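Local coordinates for possible atls1-like light-inducible protein (Prochlorococcus marinus, PDB 2XCZ) that belongs to the macrophage migration inhibitory factor family and assembles as a trimer of small alpha/beta subunits, its exact cellular role being unsettled, at residues 20-23 with 24-28; 69-72 with 73-77. All coordinates share one frame; numbering follows the deposited sequence.

Contact 1 (20-23 with 24-28); sequences LQEL and SSKLA
Leu20 O accepts the backbone N-H of Ser24 at 2.8 Å, and the same i to i+4 bonding carries on through Gln21 with Ser25, Glu22 with Lys26 and Leu23 with Leu27, as in a regular alpha helix. On the side of the helix that borders helix 72-88, Glu22 and Lys26 run side by side and point the same way. Both chains are extended beyond CG, which carries Lys26 NZ to 3.0 Å from Glu22 OE1, a salt bridge made on the anti lone pair of that oxygen. The lysine stem also leans on the backbone, its CG lying 3.2 Å from Glu22 O. Glu22 also touches His83, and Lys26 touches Leu79, both on helix 72-88. The helix is the crossover of a beta-alpha-beta unit, joining strand 3-8 to the parallel strand 39-43, and Leu20, Leu23 and Leu27 reach that sheet: Leu20 meets Thr40 and Leu42, while Leu23 and Leu27 both rest on Ile4. Ser25 swings OG back between its own backbone N and carbonyl carbon (chi1 44°), where it hovers 3.0 Å from Glu22 O and 3.2 Å from Gln21 O; its one proton could go to either carbonyl. Ser24 has its OG turned the other way, anti to the backbone N (chi1 177°), and this hydroxyl hydrogen-bonds Glu35 OE1, while Ser24 CB sits 3.2 Å from Leu20 O.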
loop_
_atom_site.group_PDB
_atom_site.type_symbol
_atom_site.label_atom_id
_atom_site.label_comp_id
_atom_site.label_asym_id
_atom_site.label_seq_id
_atom_site.Cartn_x
_atom_site.Cartn_y
_atom_site.Cartn_z
ATOM N N LEU A 20 -11.181 -3.376 14.452
ATOM C CA LEU A 20 -9.744 -3.081 14.417
ATOM C C LEU A 20 -9.102 -3.200 15.796
ATOM O O LEU A 20 -7.988 -3.712 15.928
ATOM C CB LEU A 20 -9.498 -1.685 13.836
ATOM C CG LEU A 20 -9.765 -1.534 12.328
ATOM C CD1 LEU A 20 -9.604 -0.076 11.902
ATOM C CD2 LEU A 20 -8.871 -2.445 11.469
ATOM N N GLN A 21 -9.807 -2.744 16.833
ATOM C CA GLN A 21 -9.282 -2.860 18.189
ATOM C C GLN A 21 -9.099 -4.320 18.604
ATOM O O GLN A 21 -8.100 -4.687 19.221
ATOM C CB GLN A 21 -10.207 -2.133 19.173
ATOM C CG GLN A 21 -10.116 -0.619 19.095
ATOM C CD GLN A 21 -11.259 0.066 19.830
ATOM O OE1 GLN A 21 -12.436 -0.171 19.542
ATOM N NE2 GLN A 21 -10.917 0.935 20.766
ATOM N N GLU A 22 -10.065 -5.156 18.252
ATOM C CA GLU A 22 -9.962 -6.575 18.540
ATOM C C GLU A 22 -8.808 -7.204 17.757
ATOM O O GLU A 22 -8.008 -7.943 18.318
ATOM C CB GLU A 22 -11.274 -7.276 18.236
ATOM C CG GLU A 22 -11.297 -8.733 18.670
ATOM C CD GLU A 22 -12.524 -9.472 18.174
ATOM O OE1 GLU A 22 -12.442 -10.706 18.006
ATOM O OE2 GLU A 22 -13.563 -8.826 17.938
ATOM N N LEU A 23 -8.727 -6.902 16.464
ATOM C CA LEU A 23 -7.592 -7.336 15.652
ATOM C C LEU A 23 -6.224 -6.882 16.214
ATOM O O LEU A 23 -5.242 -7.642 16.186
ATOM C CB LEU A 23 -7.786 -6.867 14.205
ATOM C CG LEU A 23 -6.705 -7.261 13.200
ATOM C CD1 LEU A 23 -6.496 -8.768 13.170
ATOM C CD2 LEU A 23 -7.047 -6.716 11.818
ATOM N N SER A 24 -6.176 -5.647 16.712
ATOM C CA SER A 24 -4.971 -5.048 17.270
ATOM C C SER A 24 -4.433 -5.829 18.479
ATOM O O SER A 24 -3.244 -6.159 18.535
ATOM C CB SER A 24 -5.248 -3.589 17.652
ATOM O OG SER A 24 -4.120 -2.996 18.263
ATOM N N SER A 25 -5.302 -6.117 19.446
ATOM C CA SER A 25 -4.888 -6.881 20.636
ATOM C C SER A 25 -4.478 -8.324 20.304
ATOM O O SER A 25 -3.473 -8.813 20.818
ATOM C CB SER A 25 -5.968 -6.856 21.712
ATOM O OG SER A 25 -7.234 -7.065 21.128
ATOM N N LYS A 26 -5.253 -8.980 19.439
ATOM C CA LYS A 26 -4.940 -10.337 18.984
ATOM C C LYS A 26 -3.596 -10.413 18.277
ATOM O O LYS A 26 -2.792 -11.319 18.546
ATOM C CB LYS A 26 -6.059 -10.885 18.093
ATOM C CG LYS A 26 -7.360 -11.066 18.885
ATOM C CD LYS A 26 -8.436 -11.798 18.119
ATOM C CE LYS A 26 -9.467 -12.330 19.107
ATOM N NZ LYS A 26 -10.584 -13.013 18.414
ATOM N N LEU A 27 -3.348 -9.453 17.384
ATOM C CA LEU A 27 -2.072 -9.399 16.682
ATOM C C LEU A 27 -0.890 -9.111 17.612
ATOM O O LEU A 27 0.181 -9.705 17.464
ATOM C CB LEU A 27 -2.117 -8.437 15.479
ATOM C CG LEU A 27 -0.889 -8.501 14.553
ATOM C CD1 LEU A 27 -0.794 -9.855 13.827
ATOM C CD2 LEU A 27 -0.901 -7.359 13.536
ATOM N N ALA A 28 -1.077 -8.215 18.578
ATOM C CA ALA A 28 -0.009 -7.948 19.556
ATOM C C ALA A 28 0.397 -9.240 20.284
ATOM O O ALA A 28 1.584 -9.553 20.408
ATOM C CB ALA A 28 -0.442 -6.890 20.552
#

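Contact 2 (69-72 with 73-77); sequences DGSR and TQEVS
Ser71 and Glu75 join side chain to side chain across the first turn of helix 72-88, which a type II' beta turn from Asp69 to Arg72 leads into. Gly70 takes the positive phi of that turn (57°), and Arg72 N closes it on Asp69 O. Glu75 leaves the backbone with CG anti to its own carbonyl carbon (chi1 -66°), which turns the chain back toward the start of the helix. Its CB lies equally near Ser71 O and Arg72 O, CG comes to 3.4 Å from Ser71 O, and CD comes to 3.4 Å from Ser71 OG. At the tip the two oxygens part company: OE2 receives the proton of Ser71 OG at 2.6 Å, from well above the carboxylate plane, whereas OE1 turns to the Arg72 side. There the guanidinium and carboxylate planes stand 57° apart and Arg72 NE stays 4.3 Å from Glu75 OE1, too long for a salt bridge. A water spans the gap, lying in the guanidinium plane to accept from Arg72 NE and donating to OE1; the arginine charge probably still favours an ionised carboxylate. Arg72 reaches this spot through a chain bent at chi2, and its NH1 is held by Ala67 O. Backbone bonds from Glu75 N to Ser71 O and from Val76 N to Arg72 O start the helix, and Val76 packs on Leu27, Leu30 and Leu31 of helix 16-31. Thr73 OG1 is hydrogen-bonded to Arg105 O of the third subunit. A second water gathers the turn and the helix together, donating to Gly70 O and to Thr73 OG1, each at 2.8 Å, and accepting from Gln74 N at 3.1 Å.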
loop_
_atom_site.group_PDB
_atom_site.type_symbol
_atom_site.label_atom_id
_atom_site.label_comp_id
_atom_site.label_asym_id
_atom_site.label_seq_id
_atom_site.Cartn_x
_atom_site.Cartn_y
_atom_site.Cartn_z
ATOM N N ASP A 69 8.994 -15.300 11.940
ATOM C CA ASP A 69 9.808 -16.484 11.701
ATOM C C ASP A 69 9.003 -17.784 11.803
ATOM O O ASP A 69 7.971 -17.850 12.490
ATOM C CB ASP A 69 10.973 -16.514 12.698
ATOM C CG ASP A 69 11.738 -15.184 12.749
ATOM O OD1 ASP A 69 12.254 -14.741 11.705
ATOM O OD2 ASP A 69 11.860 -14.605 13.854
ATOM N N GLY A 70 9.502 -18.812 11.118
ATOM C CA GLY A 70 8.933 -20.156 11.180
ATOM C C GLY A 70 7.473 -20.147 10.791
ATOM O O GLY A 70 7.120 -19.674 9.714
ATOM N N SER A 71 6.630 -20.625 11.698
ATOM C CA SER A 71 5.197 -20.788 11.428
ATOM C C SER A 71 4.380 -19.501 11.567
ATOM O O SER A 71 3.170 -19.497 11.333
ATOM C CB SER A 71 4.617 -21.861 12.351
ATOM O OG SER A 71 4.729 -21.468 13.707
ATOM N N ARG A 72 5.038 -18.406 11.935
ATOM C CA ARG A 72 4.336 -17.165 12.240
ATOM C C ARG A 72 3.462 -16.610 11.113
ATOM O O ARG A 72 2.332 -16.182 11.377
ATOM C CB ARG A 72 5.321 -16.097 12.728
ATOM C CG ARG A 72 5.678 -16.216 14.195
ATOM C CD ARG A 72 4.642 -15.498 15.039
ATOM N NE ARG A 72 4.914 -15.652 16.467
ATOM C CZ ARG A 72 5.692 -14.850 17.187
ATOM N NH1 ARG A 72 6.292 -13.800 16.636
ATOM N NH2 ARG A 72 5.865 -15.096 18.476
ATOM N N THR A 73 3.960 -16.618 9.875
ATOM C CA THR A 73 3.139 -16.080 8.777
ATOM C C THR A 73 1.905 -16.948 8.553
ATOM O O THR A 73 0.831 -16.415 8.288
ATOM C CB THR A 73 3.910 -15.836 7.443
ATOM O OG1 THR A 73 4.446 -17.074 6.962
ATOM C CG2 THR A 73 5.029 -14.811 7.628
ATOM N N GLN A 74 2.030 -18.272 8.711
ATOM C CA GLN A 74 0.836 -19.141 8.694
ATOM C C GLN A 74 -0.152 -18.811 9.826
ATOM O O GLN A 74 -1.364 -18.703 9.599
ATOM C CB GLN A 74 1.202 -20.640 8.702
ATOM C CG GLN A 74 1.527 -21.200 7.315
ATOM C CD GLN A 74 1.785 -22.718 7.284
ATOM O OE1 GLN A 74 1.602 -23.431 8.278
ATOM N NE2 GLN A 74 2.218 -23.211 6.120
ATOM N N GLU A 75 0.366 -18.653 11.041
ATOM C CA GLU A 75 -0.461 -18.356 12.194
ATOM C C GLU A 75 -1.135 -16.996 12.087
ATOM O O GLU A 75 -2.292 -16.847 12.479
ATOM C CB GLU A 75 0.370 -18.428 13.484
ATOM C CG GLU A 75 0.863 -19.837 13.795
ATOM C CD GLU A 75 1.951 -19.874 14.853
ATOM O OE1 GLU A 75 2.216 -18.832 15.489
ATOM O OE2 GLU A 75 2.547 -20.955 15.053
ATOM N N VAL A 76 -0.408 -16.005 11.570
ATOM C CA VAL A 76 -0.992 -14.675 11.370
ATOM C C VAL A 76 -2.093 -14.758 10.306
ATOM O O VAL A 76 -3.182 -14.199 10.468
ATOM C CB VAL A 76 0.068 -13.598 11.002
ATOM C CG1 VAL A 76 -0.607 -12.279 10.628
ATOM C CG2 VAL A 76 1.053 -13.373 12.169
ATOM N N SER A 77 -1.835 -15.503 9.241
ATOM C CA SER A 77 -2.841 -15.649 8.198
ATOM C C SER A 77 -4.106 -16.318 8.750
ATOM O O SER A 77 -5.218 -15.899 8.449
ATOM C CB SER A 77 -2.279 -16.430 7.011
ATOM O OG SER A 77 -3.269 -16.579 6.018
HETATM O O HOH W 1 4.770 -19.578 8.158
HETATM O O HOH W 2 4.026 -18.245 17.287
#

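Both contacts are local, within one stretch of chain, and involve helices on the same side of the sheet; contact 1 is wholly helical, contact 2 a beta turn running into a helix. Contact 1 lies mid-helix, its centre about 9 Å from the centre of the chain, and half its touching residues are buried; contact 2 has its centre about 13 Å from the same point, with fewer buried. The first pairs opposite charges directly, whereas the second gives its carboxylate a serine hydroxyl and sets a water between it and the arginine. The two touch where Leu27 CD1 packs 4.0 Å from Val76 CG1. Leu20, Gln21 and Ser24 pack on Thr49 of the second subunit; Thr73 and Ser77 hydrogen-bond the third.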